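Local coordinates for putative branched-chain amino acid transport system substrate-binding protein (Rhodopseudomonas palustris, PDB 3TX6), which probably serves as the periplasmic solute-binding component of an ABC transporter, capturing aromatic acids such as those derived from lignin, at residues Gly142-Tyr147 with Arg171-Asp176. Numbering follows the deposited sequence. Where two conformers were deposited one is given.
With ENO (3-(4-hydroxy-phenyl)pyruvic acid), chain D.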
ATOM      1  N   GLY A 142       1.605  17.402   1.073  1.00 20.35           N
ATOM      2  CA  GLY A 142       1.163  16.173   0.405  1.00 21.56           C
ATOM      3  C   GLY A 142       0.488  16.419  -0.933  1.00 22.53           C
ATOM      4  O   GLY A 142       0.289  17.553  -1.368  1.00 26.30           O
ATOM      5  N   TYR A 143       0.151  15.338  -1.623  1.00 21.18           N
ATOM      6  CA  TYR A 143      -0.464  15.483  -2.949  1.00 20.49           C
ATOM      7  C   TYR A 143      -1.771  16.216  -2.915  1.00 24.00           C
ATOM      8  O   TYR A 143      -2.569  16.086  -1.968  1.00 25.11           O
ATOM      9  CB  TYR A 143      -0.754  14.145  -3.640  1.00 23.66           C
ATOM     10  CG  TYR A 143       0.423  13.232  -3.876  1.00 22.73           C
ATOM     11  CD1 TYR A 143       1.628  13.703  -4.369  1.00 27.09           C
ATOM     12  CD2 TYR A 143       0.278  11.865  -3.727  1.00 21.02           C
ATOM     13  CE1 TYR A 143       2.674  12.839  -4.614  1.00 24.00           C
ATOM     14  CE2 TYR A 143       1.315  11.000  -3.962  1.00 23.45           C
ATOM     15  CZ  TYR A 143       2.515  11.485  -4.445  1.00 23.70           C
ATOM     16  OH  TYR A 143       3.550  10.624  -4.682  1.00 22.45           O
ATOM     17  N   SER A 144      -2.023  16.919  -4.017  1.00 24.31           N
ATOM     18  CA  SER A 144      -3.308  17.571  -4.300  1.00 25.27           C
ATOM     19  C   SER A 144      -4.267  16.581  -4.990  1.00 28.32           C
ATOM     20  O   SER A 144      -4.794  16.835  -6.065  1.00 32.61           O
ATOM     21  CB  SER A 144      -3.086  18.827  -5.154  1.00 29.31           C
ATOM     22  OG  SER A 144      -2.345  18.529  -6.318  1.00 35.87           O
ATOM     23  N   ASP A 145      -4.455  15.414  -4.394  1.00 22.04           N
ATOM     24  CA  ASP A 145      -5.435  14.428  -4.921  1.00 22.14           C
ATOM     25  C   ASP A 145      -5.948  13.543  -3.762  1.00 19.99           C
ATOM     26  O   ASP A 145      -5.642  13.823  -2.616  1.00 24.19           O
ATOM     27  CB  ASP A 145      -4.841  13.644  -6.100  1.00 23.14           C
ATOM     28  CG  ASP A 145      -3.756  12.635  -5.703  1.00 24.04           C
ATOM     29  OD1 ASP A 145      -3.554  12.351  -4.528  1.00 28.24           O
ATOM     30  OD2 ASP A 145      -3.043  12.173  -6.605  1.00 36.43           O
ATOM     31  N   SER A 146      -6.697  12.493  -4.078  0.50 22.77           N
ATOM     32  CA  SER A 146      -7.389  11.689  -3.063  0.50 25.32           C
ATOM     33  C   SER A 146      -6.433  11.126  -2.010  0.50 23.40           C
ATOM     34  O   SER A 146      -6.751  11.136  -0.822  0.50 24.46           O
ATOM     35  CB  SER A 146      -8.213  10.572  -3.713  0.50 28.09           C
ATOM     36  OG  SER A 146      -7.415   9.761  -4.558  0.50 33.26           O
ATOM     37  N   TYR A 147      -5.256  10.661  -2.430  1.00 21.39           N
ATOM     38  CA  TYR A 147      -4.280  10.119  -1.478  1.00 18.65           C
ATOM     39  C   TYR A 147      -3.821  11.211  -0.508  1.00 20.07           C
ATOM     40  O   TYR A 147      -3.780  10.992   0.715  1.00 18.19           O
ATOM     41  CB  TYR A 147      -3.061   9.522  -2.205  1.00 18.93           C
ATOM     42  CG  TYR A 147      -2.022   8.899  -1.267  1.00 17.56           C
ATOM     43  CD1 TYR A 147      -2.231   7.650  -0.663  1.00 18.23           C
ATOM     44  CD2 TYR A 147      -0.843   9.587  -0.946  1.00 17.30           C
ATOM     45  CE1 TYR A 147      -1.291   7.106   0.196  1.00 18.04           C
ATOM     46  CE2 TYR A 147       0.110   9.028  -0.091  1.00 17.97           C
ATOM     47  CZ  TYR A 147      -0.130   7.805   0.508  1.00 16.03           C
ATOM     48  OH  TYR A 147       0.777   7.208   1.354  1.00 17.57           O
ATOM     49  N   ARG A 171       0.165  21.691  -0.559  1.00 29.79           N
ATOM     50  CA  ARG A 171      -0.013  20.617  -1.533  1.00 27.54           C
ATOM     51  C   ARG A 171       0.919  20.748  -2.734  1.00 27.54           C
ATOM     52  O   ARG A 171       1.367  21.830  -3.071  1.00 31.58           O
ATOM     53  CB  ARG A 171      -1.480  20.563  -1.985  1.00 28.19           C
ATOM     54  CG  ARG A 171      -2.495  20.402  -0.828  1.00 30.27           C
ATOM     55  CD  ARG A 171      -2.368  19.122   0.010  1.00 26.88           C
ATOM     56  NE  ARG A 171      -3.539  19.015   0.895  1.00 26.11           N
ATOM     57  CZ  ARG A 171      -4.591  18.204   0.733  1.00 22.55           C
ATOM     58  NH1 ARG A 171      -4.652  17.299  -0.266  1.00 24.23           N
ATOM     59  NH2 ARG A 171      -5.610  18.300   1.579  1.00 24.67           N
ATOM     60  N   PHE A 172       1.186  19.622  -3.389  1.00 28.17           N
ATOM     61  CA  PHE A 172       1.891  19.624  -4.693  1.00 26.16           C
ATOM     62  C   PHE A 172       1.286  18.514  -5.526  1.00 29.08           C
ATOM     63  O   PHE A 172       0.632  17.623  -4.944  1.00 30.06           O
ATOM     64  CB  PHE A 172       3.402  19.469  -4.545  1.00 28.36           C
ATOM     65  CG  PHE A 172       3.882  18.169  -3.954  1.00 28.16           C
ATOM     66  CD1 PHE A 172       3.768  17.898  -2.602  1.00 26.99           C
ATOM     67  CD2 PHE A 172       4.535  17.231  -4.757  1.00 25.70           C
ATOM     68  CE1 PHE A 172       4.297  16.734  -2.060  1.00 25.15           C
ATOM     69  CE2 PHE A 172       5.056  16.064  -4.215  1.00 30.50           C
ATOM     70  CZ  PHE A 172       4.960  15.817  -2.862  1.00 25.37           C
ATOM     71  N   ALA A 173       1.457  18.611  -6.851  1.00 33.24           N
ATOM     72  CA  ALA A 173       1.035  17.572  -7.790  1.00 32.92           C
ATOM     73  C   ALA A 173       2.120  16.519  -8.018  1.00 33.63           C
ATOM     74  O   ALA A 173       3.332  16.819  -7.931  1.00 33.81           O
ATOM     75  CB  ALA A 173       0.597  18.185  -9.099  1.00 37.63           C
ATOM     76  N   ARG A 174       1.668  15.266  -8.244  1.00 31.90           N
ATOM     77  CA  ARG A 174       2.578  14.129  -8.442  1.00 31.24           C
ATOM     78  C   ARG A 174       3.745  14.430  -9.387  1.00 32.97           C
ATOM     79  O   ARG A 174       4.884  14.053  -9.097  1.00 47.72           O
ATOM     80  CB  ARG A 174       1.822  12.883  -8.947  1.00 31.03           C
ATOM     81  CG  ARG A 174       0.919  12.281  -7.895  1.00 28.40           C
ATOM     82  CD  ARG A 174       0.044  11.147  -8.434  1.00 25.44           C
ATOM     83  NE  ARG A 174      -0.892  10.789  -7.374  1.00 23.13           N
ATOM     84  CZ  ARG A 174      -0.723   9.794  -6.507  1.00 21.59           C
ATOM     85  NH1 ARG A 174      -1.610   9.637  -5.559  1.00 21.57           N
ATOM     86  NH2 ARG A 174       0.322   8.960  -6.582  1.00 19.53           N
ATOM     87  N   PRO A 175       3.461  15.064 -10.530  1.00 36.38           N
ATOM     88  CA  PRO A 175       4.531  15.321 -11.502  1.00 40.66           C
ATOM     89  C   PRO A 175       5.540  16.444 -11.174  1.00 41.69           C
ATOM     90  O   PRO A 175       6.458  16.672 -11.950  1.00 53.04           O
ATOM     91  CB  PRO A 175       3.767  15.689 -12.772  1.00 38.83           C
ATOM     92  CG  PRO A 175       2.363  15.309 -12.555  1.00 35.28           C
ATOM     93  CD  PRO A 175       2.133  15.398 -11.087  1.00 30.79           C
ATOM     94  N   ASP A 176       5.373  17.143 -10.060  1.00 34.58           N
ATOM     95  CA  ASP A 176       6.252  18.282  -9.756  1.00 30.47           C
ATOM     96  C   ASP A 176       7.654  17.851  -9.385  1.00 33.00           C
ATOM     97  O   ASP A 176       7.862  16.910  -8.612  1.00 40.12           O
ATOM     98  CB  ASP A 176       5.638  19.100  -8.585  1.00 30.28           C
ATOM     99  CG  ASP A 176       4.279  19.746  -8.940  1.00 28.61           C
ATOM    100  OD1 ASP A 176       3.853  19.637 -10.100  1.00 36.69           O
ATOM    101  OD2 ASP A 176       3.624  20.355  -8.051  1.00 41.62           O
TER
HETATM  102  O4  ENO D 386      -1.583   4.946  -2.879  1.00 19.20           O
HETATM  103  C9  ENO D 386       0.761   2.580  -2.144  1.00 16.67           C
HETATM  104  C8  ENO D 386       0.837   1.495  -1.296  1.00 17.51           C
HETATM  105  C7  ENO D 386       0.956   1.668   0.092  1.00 17.59           C
HETATM  106  C6  ENO D 386       0.897   2.951   0.600  1.00 16.77           C
HETATM  107  C5  ENO D 386       0.840   4.056  -0.244  1.00 18.95           C
HETATM  108  C4  ENO D 386       0.755   3.884  -1.636  1.00 16.72           C
HETATM  109  O3  ENO D 386       1.003   0.539   0.900  1.00 25.70           O
HETATM  110  C3  ENO D 386       0.761   5.066  -2.564  1.00 20.31           C
HETATM  111  C2  ENO D 386      -0.531   5.576  -3.077  1.00 19.53           C
HETATM  112  C1  ENO D 386      -0.490   6.762  -3.920  1.00 19.53           C
HETATM  113  O2  ENO D 386      -1.568   7.168  -4.403  1.00 18.36           O
HETATM  114  O1  ENO D 386       0.602   7.363  -4.148  1.00 20.01           O
HETATM  115  O   HOH W   1      -1.494  14.921  -8.086  1.00 37.70           O
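Arg-174 lies across Tyr-143 and meets Asp-145 and the bound 3-(4-hydroxy-phenyl)pyruvic acid, a clear case of an anion-binding arginine being aimed by its neighbours. Its CG sits over the centre of the Tyr-143 ring, 3.8 Å from the centroid, in a CH-pi contact. From there the chain runs extended to NE (chi2 173°), carrying the guanidinium out over the CD2-CE2 rim of the ring, one face against CE2 of Tyr-143. The two planes are 38° apart, so this is no flat stack. Asp-145 approaches at the guanidinium edge: in a salt bridge, NE of Arg-174 donates to OD2 of Asp-145 at 2.7 Å, nearly in the guanidinium plane, and NH1 adds weaker bonds. The aspartate's other oxygen, OD1, accepts weakly from Tyr-147 N, capping helix 146-161. With its rotation thus restrained, Arg-174 presents NH1 to ligand O2 at 2.7 Å and NH2 to ligand O1 at 2.9 Å, a two-pronged grip on the carboxylate. Replacing Arg-174 by alanine is likely to cost the ligand carboxylate this two-pronged partner and leave Asp-145 without the guanidinium it pairs with here. Tyr-147 lays a ring face against ligand C2, while its OH bonds to Thr-222.

Also lining the pocket, Tyr-143 turns an edge toward the face of Phe-172 in an offset edge-to-face pair, planes at 62°, and its OH bonds to Ser-199. Parallel strand pairing fixes the register, with Phe-172 N bonding to Gly-142 O and Ser-144 N to Phe-172 O. Arg-171, bent at chi2, brings NH1 to Tyr-143 O at 3.0 Å and also pairs with Asp-149. Such a site, at the C-terminal ends of parallel strands in a right-handed beta-alpha-beta unit, is characteristic of the ligand cleft of periplasmic binding proteins.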